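Local coordinates for protein CBIX (Paracoccus pantotrophus, PDB 4CCS) that probably inserts ferrous iron into sirohydrochlorin as a chelatase, the terminal step of siroheme biosynthesis in denitrifying bacteria, at residues Arg121-His127 with Ala152-Ile158; Ile164-Arg169 with Ala195-Phe201. All coordinates share one frame; numbering follows the deposited sequence.

Contact 1: Arg121-His127 with Ala152-Ile158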
ATOM      1  N   ARG A 121      -0.954 -18.848 -11.527  1.00 22.65           N
ATOM      2  CA  ARG A 121      -2.204 -18.276 -11.043  1.00 21.67           C
ATOM      3  C   ARG A 121      -1.845 -17.160 -10.042  1.00 23.49           C
ATOM      4  O   ARG A 121      -0.994 -17.374  -9.174  1.00 22.32           O
ATOM      5  CB  ARG A 121      -3.033 -19.397 -10.382  1.00 22.52           C
ATOM      6  CG  ARG A 121      -4.348 -18.994  -9.763  1.00 35.97           C
ATOM      7  CD  ARG A 121      -5.399 -18.594 -10.789  1.00 50.44           C
ATOM      8  NE  ARG A 121      -6.753 -18.644 -10.237  1.00 52.71           N
ATOM      9  CZ  ARG A 121      -7.268 -17.717  -9.436  1.00 60.90           C
ATOM     10  NH1 ARG A 121      -6.536 -16.669  -9.062  1.00 32.70           N
ATOM     11  NH2 ARG A 121      -8.501 -17.851  -8.965  1.00 48.54           N
ATOM     12  N   LEU A 122      -2.504 -15.991 -10.155  1.00 18.62           N
ATOM     13  CA  LEU A 122      -2.226 -14.850  -9.283  1.00 18.19           C
ATOM     14  C   LEU A 122      -3.335 -14.521  -8.314  1.00 19.99           C
ATOM     15  O   LEU A 122      -4.505 -14.539  -8.685  1.00 20.25           O
ATOM     16  CB  LEU A 122      -1.870 -13.601 -10.112  1.00 18.18           C
ATOM     17  CG  LEU A 122      -0.710 -13.779 -11.101  1.00 21.72           C
ATOM     18  CD1 LEU A 122      -0.460 -12.495 -11.859  1.00 21.48           C
ATOM     19  CD2 LEU A 122       0.560 -14.269 -10.390  1.00 22.45           C
ATOM     20  N   LEU A 123      -2.961 -14.212  -7.063  1.00 16.27           N
ATOM     21  CA  LEU A 123      -3.902 -13.799  -6.022  1.00 15.87           C
ATOM     22  C   LEU A 123      -3.448 -12.481  -5.384  1.00 18.91           C
ATOM     23  O   LEU A 123      -2.373 -12.407  -4.783  1.00 19.09           O
ATOM     24  CB  LEU A 123      -4.089 -14.894  -4.960  1.00 16.14           C
ATOM     25  CG  LEU A 123      -5.082 -14.600  -3.828  1.00 19.98           C
ATOM     26  CD1 LEU A 123      -6.541 -14.551  -4.345  1.00 20.90           C
ATOM     27  CD2 LEU A 123      -4.940 -15.636  -2.734  1.00 21.89           C
ATOM     28  N   VAL A 124      -4.272 -11.449  -5.528  1.00 14.87           N
ATOM     29  CA  VAL A 124      -3.998 -10.138  -4.948  1.00 14.49           C
ATOM     30  C   VAL A 124      -4.763 -10.143  -3.614  1.00 18.90           C
ATOM     31  O   VAL A 124      -5.999 -10.231  -3.619  1.00 18.48           O
ATOM     32  CB  VAL A 124      -4.447  -8.986  -5.888  1.00 16.39           C
ATOM     33  CG1 VAL A 124      -4.367  -7.629  -5.186  1.00 16.34           C
ATOM     34  CG2 VAL A 124      -3.638  -8.984  -7.190  1.00 15.82           C
ATOM     35  N   ALA A 125      -4.032 -10.123  -2.486  1.00 15.57           N
ATOM     36  CA  ALA A 125      -4.658 -10.123  -1.154  1.00 15.24           C
ATOM     37  C   ALA A 125      -4.656  -8.714  -0.586  1.00 17.70           C
ATOM     38  O   ALA A 125      -3.616  -8.076  -0.551  1.00 17.49           O
ATOM     39  CB  ALA A 125      -3.913 -11.075  -0.223  1.00 16.02           C
ATOM     40  N   ALA A 126      -5.819  -8.204  -0.163  1.00 13.54           N
ATOM     41  CA  ALA A 126      -5.894  -6.839   0.335  1.00 13.90           C
ATOM     42  C   ALA A 126      -6.866  -6.721   1.506  1.00 17.32           C
ATOM     43  O   ALA A 126      -7.686  -7.617   1.725  1.00 16.73           O
ATOM     44  CB  ALA A 126      -6.303  -5.897  -0.803  1.00 14.53           C
ATOM     45  N   HIS A 127      -6.755  -5.629   2.272  1.00 14.54           N
ATOM     46  CA  HIS A 127      -7.630  -5.404   3.416  1.00 15.32           C
ATOM     47  C   HIS A 127      -9.085  -5.274   2.973  1.00 21.05           C
ATOM     48  O   HIS A 127      -9.970  -5.888   3.570  1.00 20.29           O
ATOM     49  CB  HIS A 127      -7.198  -4.151   4.208  1.00 16.16           C
ATOM     50  CG  HIS A 127      -7.969  -3.962   5.486  1.00 19.56           C
ATOM     51  ND1 HIS A 127      -7.726  -4.755   6.603  1.00 21.36           N
ATOM     52  CD2 HIS A 127      -8.919  -3.048   5.801  1.00 21.45           C
ATOM     53  CE1 HIS A 127      -8.540  -4.310   7.551  1.00 21.05           C
ATOM     54  NE2 HIS A 127      -9.269  -3.274   7.120  1.00 21.36           N
ATOM     55  N   ALA A 152      -4.307 -16.474 -14.741  1.00 26.72           N
ATOM     56  CA  ALA A 152      -5.498 -15.780 -14.237  1.00 25.39           C
ATOM     57  C   ALA A 152      -5.096 -14.930 -13.028  1.00 26.46           C
ATOM     58  O   ALA A 152      -4.029 -15.149 -12.458  1.00 24.79           O
ATOM     59  CB  ALA A 152      -6.563 -16.797 -13.817  1.00 26.23           C
ATOM     60  N   ALA A 153      -5.942 -13.964 -12.640  1.00 22.39           N
ATOM     61  CA  ALA A 153      -5.686 -13.146 -11.456  1.00 21.16           C
ATOM     62  C   ALA A 153      -6.987 -12.821 -10.763  1.00 22.76           C
ATOM     63  O   ALA A 153      -7.938 -12.371 -11.395  1.00 21.58           O
ATOM     64  CB  ALA A 153      -4.933 -11.872 -11.818  1.00 21.63           C
ATOM     65  N   THR A 154      -7.052 -13.093  -9.457  1.00 19.36           N
ATOM     66  CA  THR A 154      -8.241 -12.815  -8.653  1.00 18.70           C
ATOM     67  C   THR A 154      -7.817 -12.114  -7.370  1.00 20.13           C
ATOM     68  O   THR A 154      -6.613 -11.994  -7.103  1.00 18.82           O
ATOM     69  CB  THR A 154      -9.018 -14.093  -8.341  1.00 26.27           C
ATOM     70  OG1 THR A 154      -8.154 -14.978  -7.631  1.00 25.73           O
ATOM     71  CG2 THR A 154      -9.626 -14.758  -9.591  1.00 26.01           C
ATOM     72  N   CYS A 155      -8.800 -11.632  -6.608  1.00 17.14           N
ATOM     73  CA  CYS A 155      -8.602 -10.923  -5.348  1.00 17.59           C
ATOM     74  C   CYS A 155      -9.193 -11.714  -4.202  1.00 20.15           C
ATOM     75  O   CYS A 155     -10.150 -12.465  -4.389  1.00 18.30           O
ATOM     76  CB  CYS A 155      -9.237  -9.538  -5.401  1.00 19.47           C
ATOM     77  SG  CYS A 155      -8.506  -8.424  -6.625  1.00 23.53           S
ATOM     78  N   GLY A 156      -8.678 -11.446  -2.993  1.00 16.12           N
ATOM     79  CA  GLY A 156      -9.167 -11.982  -1.735  1.00 14.92           C
ATOM     80  C   GLY A 156      -9.030 -10.848  -0.743  1.00 17.49           C
ATOM     81  O   GLY A 156      -8.012 -10.150  -0.750  1.00 16.87           O
ATOM     82  N   PHE A 157     -10.037 -10.661   0.116  1.00 14.14           N
ATOM     83  CA  PHE A 157     -10.038  -9.586   1.084  1.00 14.36           C
ATOM     84  C   PHE A 157     -10.174 -10.055   2.536  1.00 19.58           C
ATOM     85  O   PHE A 157     -10.566 -11.200   2.812  1.00 18.59           O
ATOM     86  CB  PHE A 157     -11.135  -8.554   0.745  1.00 16.19           C
ATOM     87  CG  PHE A 157     -11.022  -8.016  -0.664  1.00 18.11           C
ATOM     88  CD1 PHE A 157     -10.139  -6.983  -0.964  1.00 19.84           C
ATOM     89  CD2 PHE A 157     -11.767  -8.569  -1.697  1.00 20.21           C
ATOM     90  CE1 PHE A 157     -10.024  -6.497  -2.265  1.00 20.48           C
ATOM     91  CE2 PHE A 157     -11.649  -8.078  -3.004  1.00 22.86           C
ATOM     92  CZ  PHE A 157     -10.771  -7.053  -3.281  1.00 19.80           C
ATOM     93  N   ILE A 158      -9.850  -9.150   3.462  1.00 17.56           N
ATOM     94  CA  ILE A 158      -9.978  -9.435   4.897  1.00 18.39           C
ATOM     95  C   ILE A 158     -11.354  -8.937   5.389  1.00 22.25           C
ATOM     96  O   ILE A 158     -12.017  -9.645   6.145  1.00 20.38           O
ATOM     97  CB  ILE A 158      -8.777  -8.821   5.682  1.00 21.45           C
ATOM     98  CG1 ILE A 158      -7.499  -9.658   5.459  1.00 21.85           C
ATOM     99  CG2 ILE A 158      -9.064  -8.718   7.202  1.00 23.31           C
ATOM    100  CD1 ILE A 158      -6.579  -9.154   4.471  1.00 37.07           C
TER

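Contact 2: Ile164-Arg169 with Ala195-Phe201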
ATOM      1  N   ILE A 164     -10.417 -13.858   1.817  1.00 19.43           N
ATOM      2  CA  ILE A 164      -9.144 -14.474   1.462  1.00 20.54           C
ATOM      3  C   ILE A 164      -9.111 -15.998   1.763  1.00 24.27           C
ATOM      4  O   ILE A 164      -8.595 -16.746   0.934  1.00 23.33           O
ATOM      5  CB  ILE A 164      -7.950 -13.668   2.069  1.00 25.30           C
ATOM      6  CG1 ILE A 164      -6.596 -14.190   1.565  1.00 26.84           C
ATOM      7  CG2 ILE A 164      -8.000 -13.561   3.587  1.00 27.38           C
ATOM      8  CD1 ILE A 164      -6.332 -13.822   0.110  1.00 26.50           C
ATOM      9  N   ALA A 165      -9.727 -16.468   2.876  1.00 22.06           N
ATOM     10  CA  ALA A 165      -9.798 -17.907   3.198  1.00 22.84           C
ATOM     11  C   ALA A 165     -10.547 -18.712   2.116  1.00 26.83           C
ATOM     12  O   ALA A 165     -10.288 -19.901   1.957  1.00 27.48           O
ATOM     13  CB  ALA A 165     -10.460 -18.116   4.553  1.00 23.93           C
ATOM     14  N   ASP A 166     -11.473 -18.063   1.385  1.00 22.54           N
ATOM     15  CA  ASP A 166     -12.229 -18.676   0.291  1.00 21.85           C
ATOM     16  C   ASP A 166     -11.506 -18.518  -1.057  1.00 23.12           C
ATOM     17  O   ASP A 166     -11.411 -19.482  -1.815  1.00 21.68           O
ATOM     18  CB  ASP A 166     -13.634 -18.055   0.201  1.00 23.58           C
ATOM     19  CG  ASP A 166     -14.516 -18.387   1.394  1.00 33.18           C
ATOM     20  OD1 ASP A 166     -14.413 -19.519   1.911  1.00 34.19           O
ATOM     21  OD2 ASP A 166     -15.294 -17.509   1.816  1.00 36.80           O
ATOM     22  N   ALA A 167     -11.025 -17.296  -1.349  1.00 18.30           N
ATOM     23  CA  ALA A 167     -10.354 -16.923  -2.601  1.00 18.28           C
ATOM     24  C   ALA A 167      -9.053 -17.683  -2.853  1.00 21.54           C
ATOM     25  O   ALA A 167      -8.733 -17.975  -4.013  1.00 20.05           O
ATOM     26  CB  ALA A 167     -10.100 -15.420  -2.628  1.00 19.29           C
ATOM     27  N   ALA A 168      -8.318 -18.024  -1.776  1.00 18.21           N
ATOM     28  CA  ALA A 168      -7.065 -18.770  -1.887  1.00 18.38           C
ATOM     29  C   ALA A 168      -7.264 -20.286  -1.898  1.00 23.00           C
ATOM     30  O   ALA A 168      -6.294 -21.009  -2.080  1.00 23.04           O
ATOM     31  CB  ALA A 168      -6.122 -18.381  -0.752  1.00 18.64           C
ATOM     32  N   ARG A 169      -8.492 -20.769  -1.690  1.00 20.20           N
ATOM     33  CA  ARG A 169      -8.777 -22.210  -1.650  1.00 21.03           C
ATOM     34  C   ARG A 169      -8.853 -22.805  -3.074  1.00 26.62           C
ATOM     35  O   ARG A 169      -9.222 -22.106  -4.014  1.00 26.19           O
ATOM     36  CB  ARG A 169     -10.069 -22.482  -0.832  1.00 21.53           C
ATOM     37  CG  ARG A 169     -10.294 -23.962  -0.476  1.00 29.84           C
ATOM     38  CD  ARG A 169     -11.445 -24.166   0.487  1.00 39.71           C
ATOM     39  NE  ARG A 169     -11.038 -23.911   1.870  1.00 55.79           N
ATOM     40  CZ  ARG A 169     -11.489 -22.904   2.612  1.00 72.28           C
ATOM     41  NH1 ARG A 169     -12.388 -22.058   2.121  1.00 63.85           N
ATOM     42  NH2 ARG A 169     -11.057 -22.744   3.855  1.00 54.82           N
ATOM     43  N   ALA A 195      -4.942 -16.904   7.430  1.00 20.63           N
ATOM     44  CA  ALA A 195      -6.010 -16.969   6.422  1.00 20.03           C
ATOM     45  C   ALA A 195      -5.594 -17.881   5.273  1.00 20.96           C
ATOM     46  O   ALA A 195      -6.391 -18.688   4.810  1.00 20.90           O
ATOM     47  CB  ALA A 195      -6.304 -15.569   5.902  1.00 20.73           C
ATOM     48  N   LEU A 196      -4.335 -17.775   4.831  1.00 16.23           N
ATOM     49  CA  LEU A 196      -3.829 -18.608   3.742  1.00 15.47           C
ATOM     50  C   LEU A 196      -3.634 -20.044   4.199  1.00 20.42           C
ATOM     51  O   LEU A 196      -3.799 -20.952   3.392  1.00 19.46           O
ATOM     52  CB  LEU A 196      -2.532 -18.024   3.139  1.00 15.23           C
ATOM     53  CG  LEU A 196      -2.699 -16.680   2.412  1.00 19.80           C
ATOM     54  CD1 LEU A 196      -1.366 -16.040   2.146  1.00 20.81           C
ATOM     55  CD2 LEU A 196      -3.467 -16.838   1.111  1.00 20.71           C
ATOM     56  N   SER A 197      -3.338 -20.254   5.502  1.00 18.80           N
ATOM     57  CA  SER A 197      -3.201 -21.607   6.064  1.00 19.25           C
ATOM     58  C   SER A 197      -4.580 -22.285   6.071  1.00 23.86           C
ATOM     59  O   SER A 197      -4.686 -23.436   5.636  1.00 23.52           O
ATOM     60  CB  SER A 197      -2.626 -21.555   7.480  1.00 21.84           C
ATOM     61  OG  SER A 197      -2.678 -22.841   8.078  1.00 25.77           O
ATOM     62  N   GLN A 198      -5.633 -21.568   6.545  1.00 22.29           N
ATOM     63  CA  GLN A 198      -7.015 -22.077   6.553  1.00 23.48           C
ATOM     64  C   GLN A 198      -7.458 -22.440   5.137  1.00 24.99           C
ATOM     65  O   GLN A 198      -8.144 -23.444   4.955  1.00 24.33           O
ATOM     66  CB  GLN A 198      -7.989 -21.043   7.148  1.00 26.15           C
ATOM     67  CG  GLN A 198      -8.206 -21.201   8.652  1.00 59.29           C
ATOM     68  CD  GLN A 198      -8.452 -19.878   9.351  1.00 88.45           C
ATOM     69  OE1 GLN A 198      -9.289 -19.064   8.933  1.00 87.06           O
ATOM     70  NE2 GLN A 198      -7.747 -19.636  10.454  1.00 81.29           N
ATOM     71  N   ALA A 199      -7.033 -21.650   4.131  1.00 21.00           N
ATOM     72  CA  ALA A 199      -7.387 -21.912   2.725  1.00 20.89           C
ATOM     73  C   ALA A 199      -6.677 -23.129   2.145  1.00 23.64           C
ATOM     74  O   ALA A 199      -7.123 -23.664   1.133  1.00 24.06           O
ATOM     75  CB  ALA A 199      -7.073 -20.686   1.868  1.00 21.36           C
ATOM     76  N   GLY A 200      -5.540 -23.524   2.739  1.00 20.93           N
ATOM     77  CA  GLY A 200      -4.710 -24.618   2.240  1.00 20.57           C
ATOM     78  C   GLY A 200      -3.885 -24.111   1.057  1.00 23.30           C
ATOM     79  O   GLY A 200      -3.587 -24.884   0.141  1.00 23.18           O
ATOM     80  N   PHE A 201      -3.541 -22.802   1.055  1.00 18.70           N
ATOM     81  CA  PHE A 201      -2.766 -22.192  -0.025  1.00 18.17           C
ATOM     82  C   PHE A 201      -1.376 -22.839  -0.127  1.00 22.80           C
ATOM     83  O   PHE A 201      -0.657 -22.909   0.867  1.00 22.84           O
ATOM     84  CB  PHE A 201      -2.677 -20.668   0.145  1.00 18.74           C
ATOM     85  CG  PHE A 201      -2.024 -19.954  -1.018  1.00 19.29           C
ATOM     86  CD1 PHE A 201      -2.643 -19.909  -2.266  1.00 21.36           C
ATOM     87  CD2 PHE A 201      -0.789 -19.331  -0.867  1.00 19.53           C
ATOM     88  CE1 PHE A 201      -2.030 -19.259  -3.347  1.00 21.37           C
ATOM     89  CE2 PHE A 201      -0.185 -18.665  -1.945  1.00 22.09           C
ATOM     90  CZ  PHE A 201      -0.807 -18.641  -3.176  1.00 20.62           C
TER

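Contact 1: Arg121-His127 with Ala152-Ile158
R121 reaches across to T154 on the neighbouring parallel strand, and the two side chains cross at about a right angle. With CG anti to the backbone N (chi1 178°) and a bend at chi2, the R121 chain runs over A152, its CD 3.7 Å from A152 CB. The guanidinium then meets T154 edge-on: R121 NH1 donates to T154 OG1 at 2.7 Å, in the guanidinium plane. T154 CG2 lies 3.4 Å from R121 NH2. With an alanine in place of R121, T154 OG1 would probably lose this donor and the methyl of A152 part of its cover. On the same face, L123 CD1 packs 3.7 Å from T154 OG1. It also lies over the backbone at G156, with L123 CD1 4.0 Å from G156 N; a side chain on this residue would probably press against it. The other face carries L122, V124 and A126 beside A153, C155 and F157. There the F157 ring brings CD1 to 4.0 Å from A126 CB. Backbone bonds alternate between the strands, among them V124 N to T154 O at 2.9 Å. These are the two parallel strands of a beta-alpha-beta unit. Its helix 134-146 covers the face of C155 and F157, through A143, S136 and A139. Helix 164-167 packs on L123 and A125 from the other face. Strand 175-179 pairs with the far edge of 121-126, leaving 152-157 outermost in the sheet.

Contact 2: Ile164-Arg169 with Ala195-Phe201
A199 and A168 meet methyl to methyl, with A199 CB 3.6 Å from A168 CB. They have the largest surfaces buried here. The end of helix 192-199 and the turn after helix 164-167 lie close, with R169 CA 4.6 Å from A199 CA. A199 CB also sits 3.3 Å from the carbonyl oxygen A165 O. The A168 methyl has a second neighbour in L196 CD2, at 3.6 Å, and F201 CD1 adds a looser contact with it. F201 places its ring edge near A168 O. Next along the interface, I164 CG2 touches A195 CB at 3.5 Å. R169 lies at the solvent-exposed side of the contact. Its chain runs extended as far as CD and then turns at chi3 (-81°), which brings the guanidinium round to Q198. R169 NH2 donates to Q198 O at 3.2 Å, from above the carbonyl plane rather than on a lone pair. A199 CA lies over one guanidinium face. D166 OD1 is in the guanidinium plane, 3.3 Å from R169 NH1 in a salt bridge whose hydrogen bond is weak. After A199 the helix ends in a Schellman motif, with G200 at positive phi. Helix 164-167, packed on strand 121-126 through I164, and the end of helix 192-199 lie side by side on one face of a parallel alpha/beta sheet, consistent with the chelatase clan.

Overall arrangement
Following the chain from the N terminus, strand 121-126 leads through helix 134-146 to strand 152-157, and contact 1 closes that loop. The chain then turns directly into helix 164-167, where contact 2 opens. It continues through strand 175-179 and helix 184-189 before helix 192-199 returns to close the second loop. The contacts are therefore in series, neither nesting nor crossing. The centres of contact 1 and contact 2 are about 11 Å apart, and the two touch. F157 O and I164 N are probably hydrogen-bonded at the turn, while L123 CD2 packs against I164 and A168. Contact 1 joins two strands of the sheet; contact 2 ties together helical segments, with 164-167 resting on that sheet.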